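Local coordinates for oligogalacturonate-specific porin KdgM (Dickeya dadantii, PDB 4FQE), which forms a monomeric beta-barrel porin in the outer membrane that is specific for oligogalacturonides and is required for full virulence, at residues A[190-195]-A[204-209]. Residues are numbered along the deposited sequence; the frame is centred on the assembly and turned at random. Where two conformers were deposited one is given.
Sequences VEVGNV and RQTRYR. With C8E ((hydroxyethyloxy)tri(ethyloxy)octane), chain I.
The beta hairpin of strands 186-195 and 205-215, the last two of the twelve-stranded barrel, is joined here by the hydrogen-bonded pairs Glu191-Arg209, Gly193-Arg207 and Val195-Gln205. The axes of the paired segments approach to 4.6 Å, with their directions 156° apart. At the centre Gly193 N donates a hydrogen bond of 2.8 Å to Arg207 O, and Gly193 O accepts one from Arg207 N. The ladder ends in a classic beta bulge, where Arg204 and Gln205 both face Val195 and their N atoms make weak bonds to Val195 O.

Glu191, Val195, Arg207 and Arg209 direct their side chains to the barrel interior. Arg209 NH1 donates a hydrogen bond to Glu191 OE1 at 3.0 Å, part of a salt bridge. The carboxylate lies at the edge of the guanidinium, with OE1 in the guanidinium plane; seen from Glu191, however, NH1 sits above the carboxylate, and the two planes are 73° apart. Arg209 reaches this position with its chain extended from CG to NE, and Glu8 pairs with its NE. The two arginines lie one over the other: Arg209 NH2 is 3.4 Å above the centre of the Arg207 guanidinium plane. Asn175 ties this cluster together by bonding both Glu191 OE1 and Arg207 NH2. The carboxylates of Glu191 and Glu8 probably offset part of the positive charge of the stacked pair. Val195 CG1 covers one face of the Arg207 guanidinium, 3.8 Å from its NH1.

On the outer face, Val192 CG1, anti to the backbone N (chi1 -175°), reaches Thr206 CG2 at 3.7 Å. Thr206 CG2 in turn lies over one face of the Tyr208 ring, offset toward its rim. The polyether part of a bound detergent runs past Asn194 on this face of an outer-membrane beta barrel, whose lumen is lined here by charged and polar groups.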
loop_
_atom_site.group_PDB
_atom_site.type_symbol
_atom_site.label_atom_id
_atom_site.label_comp_id
_atom_site.label_asym_id
_atom_site.label_seq_id
_atom_site.Cartn_x
_atom_site.Cartn_y
_atom_site.Cartn_z
ATOM N N VAL A 190 6.223 -2.144 11.280
ATOM C CA VAL A 190 7.243 -3.013 10.727
ATOM C C VAL A 190 6.590 -4.004 9.762
ATOM O O VAL A 190 5.398 -4.360 9.910
ATOM C CB VAL A 190 8.026 -3.772 11.824
ATOM C CG1 VAL A 190 7.138 -4.663 12.692
ATOM C CG2 VAL A 190 9.104 -4.623 11.182
ATOM N N GLU A 191 7.339 -4.404 8.739
ATOM C CA GLU A 191 6.872 -5.415 7.796
ATOM C C GLU A 191 7.977 -6.369 7.498
ATOM O O GLU A 191 9.134 -5.977 7.419
ATOM C CB GLU A 191 6.407 -4.796 6.458
ATOM C CG GLU A 191 5.496 -3.587 6.593
ATOM C CD GLU A 191 5.178 -2.921 5.273
ATOM O OE1 GLU A 191 4.847 -3.648 4.289
ATOM O OE2 GLU A 191 5.237 -1.655 5.232
ATOM N N VAL A 192 7.612 -7.630 7.323
ATOM C CA VAL A 192 8.561 -8.650 6.887
ATOM C C VAL A 192 7.880 -9.409 5.784
ATOM O O VAL A 192 6.726 -9.871 5.940
ATOM C CB VAL A 192 8.947 -9.603 8.012
ATOM C CG1 VAL A 192 10.030 -10.574 7.545
ATOM C CG2 VAL A 192 9.385 -8.781 9.206
ATOM N N GLY A 193 8.566 -9.525 4.663
ATOM C CA GLY A 193 8.013 -10.235 3.527
ATOM C C GLY A 193 8.966 -11.180 2.864
ATOM O O GLY A 193 10.166 -11.083 3.031
ATOM N N ASN A 194 8.404 -12.107 2.115
ATOM C CA ASN A 194 9.209 -12.971 1.273
ATOM C C ASN A 194 8.837 -12.750 -0.168
ATOM O O ASN A 194 7.669 -12.802 -0.556
ATOM C CB ASN A 194 9.053 -14.444 1.625
ATOM C CG ASN A 194 9.772 -14.827 2.905
ATOM O OD1 ASN A 194 9.176 -15.464 3.762
ATOM N ND2 ASN A 194 11.059 -14.475 3.031
ATOM N N VAL A 195 9.861 -12.486 -0.961
ATOM C CA VAL A 195 9.680 -12.192 -2.368
ATOM C C VAL A 195 10.291 -13.370 -3.144
ATOM O O VAL A 195 11.477 -13.719 -2.950
ATOM C CB VAL A 195 10.275 -10.807 -2.682
ATOM C CG1 VAL A 195 9.433 -9.741 -2.007
ATOM C CG2 VAL A 195 11.713 -10.688 -2.178
ATOM N N ARG A 204 12.599 -16.696 -2.056
ATOM C CA ARG A 204 14.045 -16.631 -2.235
ATOM C C ARG A 204 14.694 -15.651 -1.260
ATOM O O ARG A 204 15.654 -16.015 -0.598
ATOM C CB ARG A 204 14.395 -16.239 -3.673
ATOM C CG ARG A 204 14.438 -17.398 -4.658
ATOM C CD ARG A 204 15.665 -18.287 -4.472
ATOM N NE ARG A 204 16.891 -17.512 -4.259
ATOM C CZ ARG A 204 17.515 -16.784 -5.191
ATOM N NH1 ARG A 204 17.046 -16.707 -6.433
ATOM N NH2 ARG A 204 18.621 -16.115 -4.877
ATOM N N GLN A 205 14.174 -14.424 -1.165
ATOM C CA GLN A 205 14.743 -13.414 -0.258
ATOM C C GLN A 205 13.736 -12.707 0.653
ATOM O O GLN A 205 12.543 -12.700 0.389
ATOM C CB GLN A 205 15.530 -12.378 -1.060
ATOM C CG GLN A 205 16.777 -12.972 -1.689
ATOM C CD GLN A 205 17.887 -11.961 -1.851
ATOM O OE1 GLN A 205 17.684 -10.888 -2.435
ATOM N NE2 GLN A 205 19.077 -12.293 -1.334
ATOM N N THR A 206 14.245 -12.134 1.742
ATOM C CA THR A 206 13.419 -11.438 2.707
ATOM C C THR A 206 13.575 -9.927 2.565
ATOM O O THR A 206 14.707 -9.392 2.437
ATOM C CB THR A 206 13.770 -11.851 4.161
ATOM O OG1 THR A 206 13.764 -13.288 4.280
ATOM C CG2 THR A 206 12.783 -11.256 5.169
ATOM N N ARG A 207 12.426 -9.272 2.634
ATOM C CA ARG A 207 12.286 -7.830 2.496
ATOM C C ARG A 207 11.779 -7.301 3.820
ATOM O O ARG A 207 10.719 -7.722 4.311
ATOM C CB ARG A 207 11.275 -7.515 1.378
ATOM C CG ARG A 207 10.995 -6.032 1.208
ATOM C CD ARG A 207 9.927 -5.802 0.151
ATOM N NE ARG A 207 8.603 -6.208 0.640
ATOM C CZ ARG A 207 7.559 -6.466 -0.143
ATOM N NH1 ARG A 207 7.671 -6.395 -1.461
ATOM N NH2 ARG A 207 6.401 -6.815 0.390
ATOM N N TYR A 208 12.538 -6.378 4.381
ATOM C CA TYR A 208 12.236 -5.797 5.683
ATOM C C TYR A 208 11.931 -4.329 5.506
ATOM O O TYR A 208 12.639 -3.639 4.781
ATOM C CB TYR A 208 13.459 -5.881 6.605
ATOM C CG TYR A 208 13.932 -7.270 6.939
ATOM C CD1 TYR A 208 15.012 -7.831 6.264
ATOM C CD2 TYR A 208 13.343 -8.004 7.963
ATOM C CE1 TYR A 208 15.489 -9.087 6.583
ATOM C CE2 TYR A 208 13.809 -9.282 8.284
ATOM C CZ TYR A 208 14.876 -9.815 7.573
ATOM O OH TYR A 208 15.362 -11.077 7.865
ATOM N N ARG A 209 10.862 -3.876 6.150
ATOM C CA ARG A 209 10.496 -2.476 6.191
ATOM C C ARG A 209 10.241 -2.025 7.610
ATOM O O ARG A 209 9.626 -2.740 8.408
ATOM C CB ARG A 209 9.220 -2.227 5.385
ATOM C CG ARG A 209 9.349 -2.496 3.892
ATOM C CD ARG A 209 8.016 -2.686 3.224
ATOM N NE ARG A 209 8.103 -2.763 1.761
ATOM C CZ ARG A 209 7.075 -3.045 0.954
ATOM N NH1 ARG A 209 5.875 -3.336 1.440
ATOM N NH2 ARG A 209 7.242 -3.047 -0.369
HETATM C C1 C8E I . -6.356 -12.466 11.496
HETATM C C2 C8E I . -5.534 -12.786 10.261
HETATM C C3 C8E I . -4.449 -11.742 9.964
HETATM C C4 C8E I . -3.092 -12.117 10.566
HETATM C C5 C8E I . -2.189 -12.906 9.620
HETATM C C6 C8E I . -0.708 -12.680 9.933
HETATM C C7 C8E I . 0.150 -13.936 9.813
HETATM C C8 C8E I . 0.060 -14.534 8.414
HETATM O O9 C8E I . 1.251 -15.260 8.092
HETATM C C10 C8E I . 1.225 -15.853 6.791
HETATM C C11 C8E I . 2.448 -15.352 6.044
HETATM O O12 C8E I . 3.072 -16.422 5.344
HETATM C C13 C8E I . 4.432 -16.104 5.073
HETATM C C14 C8E I . 5.057 -17.247 4.301
HETATM O O15 C8E I . 6.466 -17.010 4.200
HETATM C C16 C8E I . 6.969 -17.399 2.929
HETATM C C17 C8E I . 7.981 -18.514 3.100
HETATM O O18 C8E I . 8.827 -18.517 1.947
HETATM C C19 C8E I . 9.864 -19.496 2.055
HETATM C C20 C8E I . 11.104 -18.845 2.656
HETATM O O21 C8E I . 11.994 -18.405 1.621
#